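Putative alpha-L-fucosidase (Bacteroides thetaiotaomicron, PDB 3EYP) probably hydrolyses alpha-L-fucosidic linkages as a member of glycoside hydrolase family 29 and carries a barrel domain and a beta-sandwich domain of the F5/8 type C family. Local coordinates at residues G158-T163 with P190-F195; G121-P126 with E162-G167; N337-K342 with G359-V364; G390-K395 with G442-A447; F378-I383 with I424-P429. All blocks are in the same frame, centred on the assembly; numbering follows the deposited sequence.

Contact 1: G158-T163 with P190-F195; sequences GKIWET and PDCVIF
Lys159 NZ donates to Asp191 OD2 at 2.8 Å, a salt bridge that joins the two segments just ahead of their strands. The ammonium meets the oxygen on its anti side, 32° out of the carboxylate plane. It reaches that point because the lysine chain runs extended from a CG anti to the backbone N (chi1 -174°), its CD passing over one face of the Trp161 ring. With an alanine at Asp191 the carboxylate is gone, and the lysine ammonium would probably lose its charged mate here and be freer to swing. A water bridges the same ends, donating to Ile160 O and accepting from Asp191 N. Beyond it the backbones pair in parallel: Val193 N to Trp161 O at 3.1 Å, Thr163 N to Val193 O at 2.9 Å and Phe195 N to Thr163 O at 3.0 Å. Together with helix 175-188 this makes a beta-alpha-beta crossover of the barrel domain. Cys192 SG tucks against the neighbouring strand, 3.3 Å from Thr163 OG1, a buried hydroxyl without a hydrogen-bonding partner in the model. Ile160 CG2 lies 3.9 Å from Cys192 SG. Glu162 lays its CG 3.4 Å from Val193 O, while its OE1 forms a salt bridge with Arg20.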
# COMPACT_ATOMS: atom_id res chain seq x y z
N GLY A 158 21.13 -6.96 3.09
CA GLY A 158 21.04 -5.56 2.67
C GLY A 158 19.93 -4.77 3.36
O GLY A 158 19.45 -5.15 4.36
N LYS A 159 19.58 -3.62 2.84
CA LYS A 159 18.62 -2.71 3.56
C LYS A 159 17.24 -3.25 3.32
O LYS A 159 16.88 -3.61 2.19
CB LYS A 159 18.65 -1.26 3.04
CG LYS A 159 17.77 -0.34 3.90
CD LYS A 159 17.97 1.15 3.63
CE LYS A 159 17.33 1.95 4.72
NZ LYS A 159 17.60 3.37 4.60
N ILE A 160 16.48 -3.35 4.40
CA ILE A 160 15.13 -3.91 4.36
C ILE A 160 14.14 -2.78 4.72
O ILE A 160 14.26 -2.14 5.79
CB ILE A 160 15.00 -5.12 5.32
CG1 ILE A 160 16.03 -6.26 5.07
CG2 ILE A 160 13.50 -5.73 5.32
CD1 ILE A 160 15.92 -6.99 3.78
N TRP A 161 13.16 -2.56 3.83
CA TRP A 161 12.23 -1.42 3.96
C TRP A 161 10.81 -1.78 4.44
O TRP A 161 10.02 -0.90 4.79
CB TRP A 161 12.13 -0.65 2.65
CG TRP A 161 13.36 -0.03 2.15
CD1 TRP A 161 14.31 -0.62 1.36
CD2 TRP A 161 13.72 1.33 2.29
NE1 TRP A 161 15.27 0.31 1.03
CE2 TRP A 161 14.93 1.52 1.60
CE3 TRP A 161 13.13 2.43 2.94
CZ2 TRP A 161 15.57 2.75 1.55
CZ3 TRP A 161 13.78 3.65 2.90
CH2 TRP A 161 14.98 3.80 2.21
N GLU A 162 10.52 -3.06 4.44
CA GLU A 162 9.27 -3.57 5.06
C GLU A 162 9.43 -4.98 5.55
O GLU A 162 10.03 -5.82 4.89
CB GLU A 162 8.10 -3.53 4.09
CG GLU A 162 6.74 -3.75 4.75
CD GLU A 162 5.61 -2.93 4.13
OE1 GLU A 162 5.91 -1.90 3.48
OE2 GLU A 162 4.42 -3.38 4.28
N THR A 163 8.89 -5.21 6.75
CA THR A 163 8.74 -6.58 7.31
C THR A 163 7.26 -6.79 7.52
O THR A 163 6.58 -5.94 8.07
CB THR A 163 9.51 -6.74 8.65
OG1 THR A 163 10.91 -6.70 8.41
CG2 THR A 163 9.22 -8.04 9.33
N PRO A 190 16.54 0.42 10.89
CA PRO A 190 15.70 1.46 11.49
C PRO A 190 14.67 2.08 10.52
O PRO A 190 13.71 2.69 10.95
CB PRO A 190 16.72 2.47 12.03
CG PRO A 190 18.06 2.05 11.54
CD PRO A 190 17.98 0.68 10.99
N ASP A 191 14.83 1.89 9.23
CA ASP A 191 13.89 2.48 8.28
C ASP A 191 12.81 1.47 7.87
O ASP A 191 11.95 1.74 7.02
CB ASP A 191 14.62 2.98 7.04
CG ASP A 191 15.32 4.33 7.27
OD1 ASP A 191 15.23 4.91 8.38
OD2 ASP A 191 15.97 4.79 6.32
N CYS A 192 12.85 0.32 8.51
CA CYS A 192 11.94 -0.78 8.14
C CYS A 192 10.55 -0.58 8.73
O CYS A 192 10.33 -0.52 9.93
CB CYS A 192 12.49 -2.14 8.55
SG CYS A 192 11.44 -3.52 7.86
N VAL A 193 9.60 -0.52 7.83
CA VAL A 193 8.16 -0.39 8.15
C VAL A 193 7.63 -1.76 8.48
O VAL A 193 7.84 -2.74 7.75
CB VAL A 193 7.37 0.14 6.93
CG1 VAL A 193 5.91 0.05 7.17
CG2 VAL A 193 7.74 1.55 6.56
N ILE A 194 6.94 -1.84 9.60
CA ILE A 194 6.29 -3.08 10.02
C ILE A 194 4.78 -3.12 9.77
O ILE A 194 4.03 -2.27 10.28
CB ILE A 194 6.57 -3.36 11.48
CG1 ILE A 194 8.07 -3.56 11.71
CG2 ILE A 194 5.73 -4.57 11.95
CD1 ILE A 194 8.42 -3.57 13.23
N PHE A 195 4.38 -4.08 8.93
CA PHE A 195 2.93 -4.41 8.73
C PHE A 195 2.63 -5.37 9.85
O PHE A 195 3.15 -6.49 9.88
CB PHE A 195 2.63 -5.04 7.38
CG PHE A 195 1.21 -5.48 7.21
CD1 PHE A 195 0.26 -4.64 6.60
CD2 PHE A 195 0.81 -6.74 7.61
CE1 PHE A 195 -1.08 -5.04 6.44
CE2 PHE A 195 -0.54 -7.17 7.42
CZ PHE A 195 -1.47 -6.31 6.85
O HOH W 1 16.05 -0.14 7.19

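Contact 2: G121-P126 with E162-G167; sequences GIYLGP and ETWWDG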
# COMPACT_ATOMS: atom_id res chain seq x y z
N GLY A 121 11.68 -5.81 0.59
CA GLY A 121 11.01 -6.18 1.83
C GLY A 121 10.85 -7.69 1.95
O GLY A 121 11.00 -8.45 0.98
N ILE A 122 10.54 -8.07 3.17
CA ILE A 122 10.44 -9.44 3.60
C ILE A 122 9.16 -9.80 4.34
O ILE A 122 8.74 -9.13 5.31
CB ILE A 122 11.60 -9.78 4.57
CG1 ILE A 122 13.00 -9.64 3.92
CG2 ILE A 122 11.44 -11.14 5.09
CD1 ILE A 122 13.23 -10.60 2.66
N TYR A 123 8.52 -10.83 3.84
CA TYR A 123 7.39 -11.52 4.51
C TYR A 123 7.97 -12.80 5.14
O TYR A 123 8.52 -13.66 4.46
CB TYR A 123 6.30 -11.80 3.46
CG TYR A 123 5.11 -12.66 3.89
CD1 TYR A 123 3.81 -12.19 3.74
CD2 TYR A 123 5.28 -13.94 4.42
CE1 TYR A 123 2.73 -12.95 4.08
CE2 TYR A 123 4.19 -14.71 4.80
CZ TYR A 123 2.90 -14.21 4.61
OH TYR A 123 1.80 -14.97 4.98
N LEU A 124 7.90 -12.85 6.45
CA LEU A 124 8.39 -14.00 7.27
C LEU A 124 7.29 -14.44 8.22
O LEU A 124 7.05 -13.82 9.24
CB LEU A 124 9.63 -13.61 8.07
CG LEU A 124 10.40 -14.69 8.85
CD1 LEU A 124 11.02 -15.75 7.88
CD2 LEU A 124 11.42 -14.04 9.70
N GLY A 125 6.61 -15.52 7.81
CA GLY A 125 5.34 -15.98 8.35
C GLY A 125 5.34 -16.25 9.84
O GLY A 125 6.06 -17.12 10.30
N PRO A 126 4.59 -15.45 10.64
CA PRO A 126 4.60 -15.79 12.06
C PRO A 126 4.08 -17.16 12.44
O PRO A 126 4.71 -17.85 13.23
CB PRO A 126 3.78 -14.69 12.73
CG PRO A 126 3.90 -13.53 11.81
CD PRO A 126 4.05 -14.10 10.40
N GLU A 162 10.52 -3.06 4.44
CA GLU A 162 9.27 -3.57 5.06
C GLU A 162 9.43 -4.98 5.55
O GLU A 162 10.03 -5.82 4.89
CB GLU A 162 8.10 -3.53 4.09
CG GLU A 162 6.74 -3.75 4.75
CD GLU A 162 5.61 -2.93 4.13
OE1 GLU A 162 5.91 -1.90 3.48
OE2 GLU A 162 4.42 -3.38 4.28
N THR A 163 8.89 -5.21 6.75
CA THR A 163 8.74 -6.58 7.31
C THR A 163 7.26 -6.79 7.52
O THR A 163 6.58 -5.94 8.07
CB THR A 163 9.51 -6.74 8.65
OG1 THR A 163 10.91 -6.70 8.41
CG2 THR A 163 9.22 -8.04 9.33
N TRP A 164 6.77 -7.91 7.02
CA TRP A 164 5.32 -8.20 6.99
C TRP A 164 5.01 -9.35 7.92
O TRP A 164 5.54 -10.47 7.75
CB TRP A 164 4.89 -8.57 5.61
CG TRP A 164 3.67 -7.93 5.07
CD1 TRP A 164 3.56 -6.69 4.54
CD2 TRP A 164 2.39 -8.53 4.95
NE1 TRP A 164 2.27 -6.46 4.14
CE2 TRP A 164 1.53 -7.59 4.35
CE3 TRP A 164 1.87 -9.78 5.31
CZ2 TRP A 164 0.19 -7.86 4.07
CZ3 TRP A 164 0.53 -10.04 5.03
CH2 TRP A 164 -0.28 -9.08 4.40
N TRP A 165 4.08 -9.09 8.84
CA TRP A 165 3.62 -10.12 9.79
C TRP A 165 2.16 -10.44 9.53
O TRP A 165 1.28 -9.70 9.95
CB TRP A 165 3.81 -9.71 11.24
CG TRP A 165 5.25 -9.67 11.71
CD1 TRP A 165 6.26 -10.40 11.21
CD2 TRP A 165 5.80 -8.85 12.75
NE1 TRP A 165 7.42 -10.12 11.86
CE2 TRP A 165 7.19 -9.14 12.80
CE3 TRP A 165 5.28 -7.92 13.64
CZ2 TRP A 165 8.05 -8.55 13.73
CZ3 TRP A 165 6.13 -7.30 14.55
CH2 TRP A 165 7.50 -7.65 14.62
N ASP A 166 1.94 -11.53 8.80
CA ASP A 166 0.58 -12.01 8.50
C ASP A 166 -0.07 -12.45 9.79
O ASP A 166 0.54 -13.13 10.62
CB ASP A 166 0.63 -13.18 7.51
CG ASP A 166 -0.65 -13.46 6.78
OD1 ASP A 166 -1.77 -13.36 7.34
OD2 ASP A 166 -0.54 -13.93 5.64
N GLY A 167 -1.33 -12.09 9.94
CA GLY A 167 -2.08 -12.49 11.13
C GLY A 167 -2.73 -13.87 11.08
O GLY A 167 -3.12 -14.45 12.12
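Asp166 OD2 takes a 2.6 Å hydrogen bond from Tyr123 OH and is also hydrogen-bonded to glycerol. The hydroxyl comes to the anti side of the oxygen, 21° out of the carboxylate plane, and the phenol ring stands almost perpendicular to that plane. OD1 accepts from Ala168 N and is likewise hydrogen-bonded to glycerol, so both carboxylate oxygens are engaged and the rotation of the group is well defined. Tyr123 reaches the aspartate with CG anti to its backbone N (chi1 172°), carrying the ring along Trp164 of the neighbouring strand to Asp166. The planes of these two rings are nearly parallel, 17° apart, but slid so far that the rings barely overlap, with 5.5 Å between the centroids of the phenol and the six-membered indole ring. Tyr123 CD1 and CE1 both lie 3.5 Å from Trp164 CE3. The indole is further fixed by its NE1 bond to Glu253 and by stacking on Phe195. Further along, Pro126 CG sits 3.9 Å from Trp165 CB and 3.6 Å from Asp166 O, where the two chain segments leave their strands. The backbones beneath are parallel, with Ile122 N bonded to Glu162 O at 2.9 Å and Trp164 N to Ile122 O at 2.9 Å. Tyr123, Trp164 and Asp166 thus crowd at the C-terminal ends of adjacent parallel strands, where barrel enzymes of the TIM type carry their active sites; glycerol, probably from the crystallisation liquor, is bound there, consistent with a pocket.

Contact 3: N337-K342 with G359-V364; sequences NVRGAK and GKDGEV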
# COMPACT_ATOMS: atom_id res chain seq x y z
N ASN A 337 -10.51 32.50 2.99
CA ASN A 337 -9.66 31.94 4.02
C ASN A 337 -8.26 31.58 3.54
O ASN A 337 -7.84 30.43 3.60
CB ASN A 337 -10.33 30.71 4.65
CG ASN A 337 -9.63 30.25 5.91
OD1 ASN A 337 -8.88 31.04 6.52
ND2 ASN A 337 -9.82 28.95 6.30
N VAL A 338 -7.52 32.58 3.08
CA VAL A 338 -6.17 32.37 2.59
C VAL A 338 -5.20 32.82 3.65
O VAL A 338 -5.23 33.96 4.12
CB VAL A 338 -5.88 33.12 1.31
CG1 VAL A 338 -4.44 32.85 0.85
CG2 VAL A 338 -6.88 32.73 0.24
N ARG A 339 -4.31 31.93 4.04
CA ARG A 339 -3.39 32.26 5.12
C ARG A 339 -2.39 33.40 4.74
O ARG A 339 -2.01 34.21 5.57
CB ARG A 339 -2.61 31.04 5.55
CG ARG A 339 -1.75 31.30 6.72
CD ARG A 339 -1.25 29.98 7.19
NE ARG A 339 -0.68 29.99 8.53
CZ ARG A 339 -1.31 29.58 9.63
NH1 ARG A 339 -2.55 29.15 9.58
NH2 ARG A 339 -0.67 29.60 10.79
N GLY A 340 -1.96 33.39 3.50
CA GLY A 340 -0.86 34.22 3.05
C GLY A 340 -0.41 33.90 1.66
O GLY A 340 -0.79 32.88 1.09
N ALA A 341 0.40 34.78 1.09
CA ALA A 341 0.86 34.59 -0.29
C ALA A 341 1.67 33.30 -0.42
O ALA A 341 1.58 32.57 -1.40
CB ALA A 341 1.65 35.83 -0.79
N LYS A 342 2.42 33.01 0.62
CA LYS A 342 3.19 31.76 0.70
C LYS A 342 2.30 30.52 0.55
O LYS A 342 2.75 29.43 0.16
CB LYS A 342 3.87 31.65 2.05
CG LYS A 342 5.07 30.80 2.03
CD LYS A 342 6.04 31.23 3.10
CE LYS A 342 6.00 30.31 4.31
NZ LYS A 342 7.02 29.20 4.18
N GLY A 359 -5.35 27.75 5.08
CA GLY A 359 -6.25 28.67 5.75
C GLY A 359 -5.66 29.25 7.01
O GLY A 359 -4.53 29.00 7.40
N LYS A 360 -6.43 30.19 7.55
CA LYS A 360 -6.03 30.91 8.75
C LYS A 360 -6.32 30.07 9.99
O LYS A 360 -7.28 29.30 10.02
CB LYS A 360 -6.79 32.26 8.82
CG LYS A 360 -6.46 33.20 7.69
CD LYS A 360 -7.30 34.49 7.77
CE LYS A 360 -7.08 35.33 6.54
NZ LYS A 360 -8.09 36.39 6.45
N ASP A 361 -5.49 30.25 11.01
CA ASP A 361 -5.64 29.54 12.28
C ASP A 361 -7.08 29.65 12.76
O ASP A 361 -7.65 30.77 12.92
CB ASP A 361 -4.71 30.07 13.38
CG ASP A 361 -3.24 29.76 13.15
OD1 ASP A 361 -2.90 28.85 12.37
OD2 ASP A 361 -2.39 30.45 13.80
N GLY A 362 -7.66 28.49 12.99
CA GLY A 362 -8.97 28.35 13.62
C GLY A 362 -10.14 28.41 12.68
O GLY A 362 -11.28 28.27 13.06
N GLU A 363 -9.84 28.73 11.44
CA GLU A 363 -10.88 28.73 10.44
C GLU A 363 -10.73 27.48 9.54
O GLU A 363 -9.81 27.39 8.75
CB GLU A 363 -10.76 29.98 9.60
CG GLU A 363 -11.77 29.95 8.52
CD GLU A 363 -13.15 29.97 9.09
OE1 GLU A 363 -13.87 28.94 8.94
OE2 GLU A 363 -13.47 31.02 9.73
N VAL A 364 -11.69 26.57 9.69
CA VAL A 364 -11.64 25.23 9.10
C VAL A 364 -12.30 25.16 7.74
O VAL A 364 -12.11 24.20 7.00
CB VAL A 364 -12.28 24.16 10.07
CG1 VAL A 364 -11.61 24.17 11.43
CG2 VAL A 364 -13.79 24.33 10.19
O HOH W 2 -8.73 35.27 3.20
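Arg339 runs its side chain alongside the carbonyl oxygen of Gly359. CB starts 3.4 Å from Gly359 O, CG passes somewhat farther off, and CD returns to 3.4 Å from Gly359 O. The chain is extended to NE, with CG anti to the backbone N (chi1 -174°), which carries the guanidinium past the glycine to Asp361. At the tip NH1 donates to Gly359 O at 2.9 Å, the oxygen lying in the guanidinium plane. NH1 and NH2 also share Asp361 OD1, each at 2.8 Å, in an end-on salt bridge; both nitrogens come from the same face of the carboxylate, well above its plane. With a leucine in place of Arg339, the Asp361 carboxylate would probably be left without its charged mate and Gly359 O without its side-chain donor. Asn337 holds the turn itself. Its OD1 receives Lys360 N at 2.8 Å in a nearly straight bond (170°), and its ND2 donates to Glu363 O at 2.9 Å in a more bent bond, as well as to Lys365 O. A CB on Gly359 would probably clash with that ND2. The two amide bonds span the first and last residues of a type II beta turn, Lys360 to Glu363, closed by Glu363 N to Lys360 O at 3.0 Å. The arrangement is a surface turn pinned by side-chain-to-backbone bonds, where two connecting loops flanking strand 357-358 of the F5/8 type C sandwich meet.

Contact 4: G390-K395 with G442-A447; sequences GHRTTK and GKACPA
This is a strand-to-loop contact in the beta-sandwich domain, in which Arg392, just ahead of strand 393-401, reaches into the connection 443-446 and grips Cys445. NE donates to Cys445 O at 2.8 Å, almost exactly in line with the C=O bond (179°). NH1 reaches Cys445 SG at 3.4 Å in the guanidinium plane, with a weak second bond to Cys445 O, so the grip is side-on. A bend at chi3 (80°) turns the guanidinium to this position. Ala444 CB lies over one face of it, 3.6 Å above the plane, and Ala447 CB packs on Arg392 CD at 3.7 Å. NH2 is used elsewhere, by Ala4 O and Leu389 O. The connection runs from strand 434-442 to strand 447-454, so it crosses from one sheet of the sandwich to the other. At its start Lys443 N bonds Arg392 O at 2.8 Å, and Thr393 faces Gly442 as an antiparallel non-hydrogen-bonded pair. A side chain on Gly442 would run into Arg392 O. Next to this pair Thr394 and Lys395 both face Asp441, a classic beta bulge. Thr393 OG1 donates to a water that donates on to Ala444 O, and accepts from a second water that accepts from Ala447 N.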
# COMPACT_ATOMS: atom_id res chain seq x y z
N GLY A 390 -1.37 16.43 9.72
CA GLY A 390 -2.51 15.67 10.28
C GLY A 390 -3.71 15.64 9.39
O GLY A 390 -3.74 16.28 8.37
N HIS A 391 -4.70 14.81 9.76
CA HIS A 391 -6.01 14.88 9.15
C HIS A 391 -6.68 16.16 9.67
O HIS A 391 -7.11 16.26 10.83
CB HIS A 391 -6.92 13.69 9.50
CG HIS A 391 -6.70 12.46 8.65
ND1 HIS A 391 -7.07 12.39 7.32
CD2 HIS A 391 -6.27 11.23 8.99
CE1 HIS A 391 -6.80 11.17 6.86
NE2 HIS A 391 -6.31 10.45 7.86
N ARG A 392 -6.81 17.12 8.76
CA ARG A 392 -7.33 18.46 9.14
C ARG A 392 -8.72 18.68 8.65
O ARG A 392 -9.61 19.00 9.39
CB ARG A 392 -6.40 19.54 8.58
CG ARG A 392 -5.01 19.40 9.10
CD ARG A 392 -4.04 20.36 8.45
NE ARG A 392 -4.13 21.69 9.02
CZ ARG A 392 -3.55 22.09 10.15
NH1 ARG A 392 -3.73 23.33 10.54
NH2 ARG A 392 -2.86 21.25 10.90
N THR A 393 -8.87 18.54 7.35
CA THR A 393 -10.21 18.63 6.69
C THR A 393 -11.01 17.35 6.88
O THR A 393 -10.48 16.23 6.79
CB THR A 393 -10.05 18.99 5.20
OG1 THR A 393 -9.39 20.28 5.11
CG2 THR A 393 -11.40 18.98 4.49
N THR A 394 -12.31 17.53 7.17
CA THR A 394 -13.19 16.42 7.44
C THR A 394 -14.49 16.42 6.68
O THR A 394 -15.26 15.48 6.80
CB THR A 394 -13.54 16.28 8.94
OG1 THR A 394 -14.18 17.48 9.41
CG2 THR A 394 -12.30 15.98 9.78
N LYS A 395 -14.71 17.45 5.89
CA LYS A 395 -15.83 17.42 4.95
C LYS A 395 -15.51 18.32 3.78
O LYS A 395 -14.96 19.41 3.97
CB LYS A 395 -17.12 17.84 5.69
CG LYS A 395 -18.36 17.78 4.87
CD LYS A 395 -19.57 18.19 5.71
CE LYS A 395 -20.80 18.40 4.82
NZ LYS A 395 -21.84 19.21 5.57
N GLY A 442 -13.76 20.69 9.40
CA GLY A 442 -12.47 20.16 9.82
C GLY A 442 -12.16 20.35 11.27
O GLY A 442 -12.90 20.99 11.97
N LYS A 443 -11.07 19.73 11.69
CA LYS A 443 -10.52 19.87 13.02
C LYS A 443 -9.53 21.04 13.08
O LYS A 443 -9.18 21.53 14.16
CB LYS A 443 -9.78 18.62 13.43
CG LYS A 443 -10.65 17.42 13.55
CD LYS A 443 -9.80 16.17 13.72
CE LYS A 443 -9.15 16.13 15.09
NZ LYS A 443 -8.02 15.18 15.14
N ALA A 444 -9.08 21.45 11.90
CA ALA A 444 -8.19 22.60 11.78
C ALA A 444 -8.23 23.25 10.40
O ALA A 444 -8.82 22.74 9.46
CB ALA A 444 -6.74 22.26 12.17
N CYS A 445 -7.61 24.41 10.30
CA CYS A 445 -7.61 25.14 9.03
C CYS A 445 -7.02 24.21 7.98
O CYS A 445 -6.14 23.45 8.29
CB CYS A 445 -6.82 26.44 9.09
SG CYS A 445 -5.13 26.28 9.50
N PRO A 446 -7.48 24.29 6.75
CA PRO A 446 -6.99 23.40 5.67
C PRO A 446 -5.53 23.58 5.32
O PRO A 446 -4.97 24.67 5.42
CB PRO A 446 -7.83 23.78 4.47
CG PRO A 446 -8.51 25.06 4.81
CD PRO A 446 -8.54 25.20 6.29
N ALA A 447 -4.93 22.48 4.90
CA ALA A 447 -3.56 22.45 4.37
C ALA A 447 -3.51 21.44 3.24
O ALA A 447 -3.50 20.23 3.51
CB ALA A 447 -2.59 22.06 5.47
O HOH W 3 -6.77 14.82 12.98
O HOH W 4 -10.24 21.89 7.13
O HOH W 5 -6.83 20.17 4.93

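Contact 5: F378-I383 with I424-P429; sequences FDCLMI and IVRLAP
The Phe378 ring meets Leu427 obliquely, CE1 against CD1 at 3.9 Å. The other flat groups turn to outside partners: the Asp379 carboxylate to Lys455 and Gln456 N, and the Arg426 guanidinium to Asp280, with the ring of Trp279 in a cation-pi contact. Leu427 reaches across onto segment 378-383. Its CG stands between the backbone N and the carbonyl carbon (chi1 54°), which lays the branch across the other strand, CD2 reaching Cys380 N at 3.6 Å. CD2 also meets Leu381 CD2 at 3.9 Å, these two side chains crossing at about a right angle. By contrast, Leu381 and Val425 lie side by side and point the same way, CD1 to CB at 3.7 Å. Their backbones form a hydrogen-bonded antiparallel pair, Leu381 N to Val425 O at 2.8 Å and Val425 N to Leu381 O at 2.7 Å. The reverse face of the sheet holds Cys380, Met382, Ile424 and Arg426. There Ile424 touches two sulfurs with its two branches, CG2 on Cys380 SG at 3.8 Å and CG1 near Met382 SD, while helix 275-283 covers Ile424 and Arg426. Both strands turn a corner near Asp379 and Ala428, and Asp379 with Cys380 faces Tyr454 as a classic beta bulge. The whole is an antiparallel strand pair of the F5/8 type C sandwich whose Ile424 and Arg426 face abuts a helix of the barrel domain.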
# COMPACT_ATOMS: atom_id res chain seq x y z
N PHE A 378 -14.07 16.97 -17.87
CA PHE A 378 -13.38 16.04 -16.93
C PHE A 378 -14.30 14.99 -16.32
O PHE A 378 -15.51 15.17 -16.21
CB PHE A 378 -12.61 16.81 -15.84
CG PHE A 378 -13.49 17.57 -14.87
CD1 PHE A 378 -13.83 17.02 -13.65
CD2 PHE A 378 -13.95 18.84 -15.19
CE1 PHE A 378 -14.65 17.72 -12.75
CE2 PHE A 378 -14.77 19.55 -14.31
CZ PHE A 378 -15.13 18.98 -13.09
N ASP A 379 -13.67 13.91 -15.88
CA ASP A 379 -14.37 12.77 -15.31
C ASP A 379 -13.62 12.10 -14.12
O ASP A 379 -13.85 10.97 -13.79
CB ASP A 379 -14.66 11.73 -16.41
CG ASP A 379 -13.39 11.15 -17.06
OD1 ASP A 379 -12.25 11.49 -16.65
OD2 ASP A 379 -13.53 10.34 -18.03
N CYS A 380 -12.71 12.85 -13.54
CA CYS A 380 -11.86 12.39 -12.43
C CYS A 380 -11.30 13.62 -11.73
O CYS A 380 -11.05 14.62 -12.37
CB CYS A 380 -10.70 11.53 -12.98
SG CYS A 380 -9.70 10.74 -11.71
N LEU A 381 -11.14 13.55 -10.42
CA LEU A 381 -10.48 14.57 -9.64
C LEU A 381 -9.74 13.94 -8.46
O LEU A 381 -10.00 12.79 -8.06
CB LEU A 381 -11.41 15.68 -9.14
CG LEU A 381 -12.60 15.27 -8.26
CD1 LEU A 381 -12.17 15.11 -6.78
CD2 LEU A 381 -13.80 16.22 -8.43
N MET A 382 -8.79 14.72 -7.97
CA MET A 382 -7.85 14.29 -6.92
C MET A 382 -7.47 15.46 -6.02
O MET A 382 -7.34 16.62 -6.45
CB MET A 382 -6.57 13.75 -7.56
CG MET A 382 -5.47 13.21 -6.58
SD MET A 382 -4.21 12.19 -7.50
CE MET A 382 -3.26 13.47 -8.23
N ILE A 383 -7.29 15.12 -4.76
CA ILE A 383 -6.97 16.09 -3.74
C ILE A 383 -6.01 15.42 -2.74
O ILE A 383 -6.16 14.25 -2.42
CB ILE A 383 -8.30 16.61 -3.08
CG1 ILE A 383 -8.05 17.81 -2.17
CG2 ILE A 383 -9.06 15.53 -2.28
CD1 ILE A 383 -9.35 18.54 -1.89
N ILE A 424 -9.00 10.15 -4.60
CA ILE A 424 -9.45 10.26 -6.01
C ILE A 424 -10.93 10.07 -6.08
O ILE A 424 -11.50 9.24 -5.37
CB ILE A 424 -8.76 9.17 -6.89
CG1 ILE A 424 -7.22 9.41 -6.95
CG2 ILE A 424 -9.45 9.07 -8.31
CD1 ILE A 424 -6.42 8.22 -7.51
N VAL A 425 -11.56 10.85 -6.94
CA VAL A 425 -12.97 10.63 -7.23
C VAL A 425 -13.13 10.50 -8.74
O VAL A 425 -12.50 11.22 -9.52
CB VAL A 425 -13.86 11.78 -6.68
CG1 VAL A 425 -15.28 11.72 -7.32
CG2 VAL A 425 -13.95 11.66 -5.14
N ARG A 426 -13.89 9.49 -9.13
CA ARG A 426 -14.27 9.31 -10.51
C ARG A 426 -15.76 9.64 -10.63
O ARG A 426 -16.56 9.39 -9.71
CB ARG A 426 -14.02 7.88 -10.99
CG ARG A 426 -12.57 7.46 -11.04
CD ARG A 426 -12.48 6.05 -11.44
NE ARG A 426 -12.81 5.25 -10.28
CZ ARG A 426 -12.84 3.93 -10.28
NH1 ARG A 426 -12.53 3.29 -11.40
NH2 ARG A 426 -13.14 3.28 -9.15
N LEU A 427 -16.11 10.19 -11.78
CA LEU A 427 -17.41 10.84 -11.96
C LEU A 427 -17.80 10.82 -13.40
O LEU A 427 -16.95 10.83 -14.28
CB LEU A 427 -17.32 12.31 -11.49
CG LEU A 427 -16.22 13.23 -12.08
CD1 LEU A 427 -16.84 14.46 -12.81
CD2 LEU A 427 -15.21 13.66 -11.03
N ALA A 428 -19.11 10.76 -13.61
CA ALA A 428 -19.67 10.93 -14.95
C ALA A 428 -19.14 12.26 -15.51
O ALA A 428 -19.13 13.28 -14.81
CB ALA A 428 -21.22 10.87 -14.94
N PRO A 429 -18.63 12.22 -16.76
CA PRO A 429 -17.98 13.33 -17.38
C PRO A 429 -18.84 14.56 -17.30
O PRO A 429 -20.06 14.49 -17.45
CB PRO A 429 -17.83 12.89 -18.84
CG PRO A 429 -17.87 11.43 -18.82
CD PRO A 429 -18.82 11.11 -17.70

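The five contacts fall into two groups. Contacts 1 and 2 share strand 162-164 in the parallel barrel sheet, their centres 10 Å apart, and Phe195 O lies 2.9 Å from Trp165 N in a probable hydrogen bond. Glycerol lies close to Asp166 and Phe195, consistent with a pocket at this end of the barrel, though glycerol, probably from the crystallisation liquor, also binds near contacts 3 and 5. Contacts 3 and 4, 12 Å apart between centres, touch in the sandwich domain, with Gly359 N 3.1 Å from Pro446 O. Between nearest atoms, contact 5 is about 7 Å from contact 4. Contact 4 comes nearest to contact 1, about 16 Å, and no sandwich contact touches contacts 1 or 2.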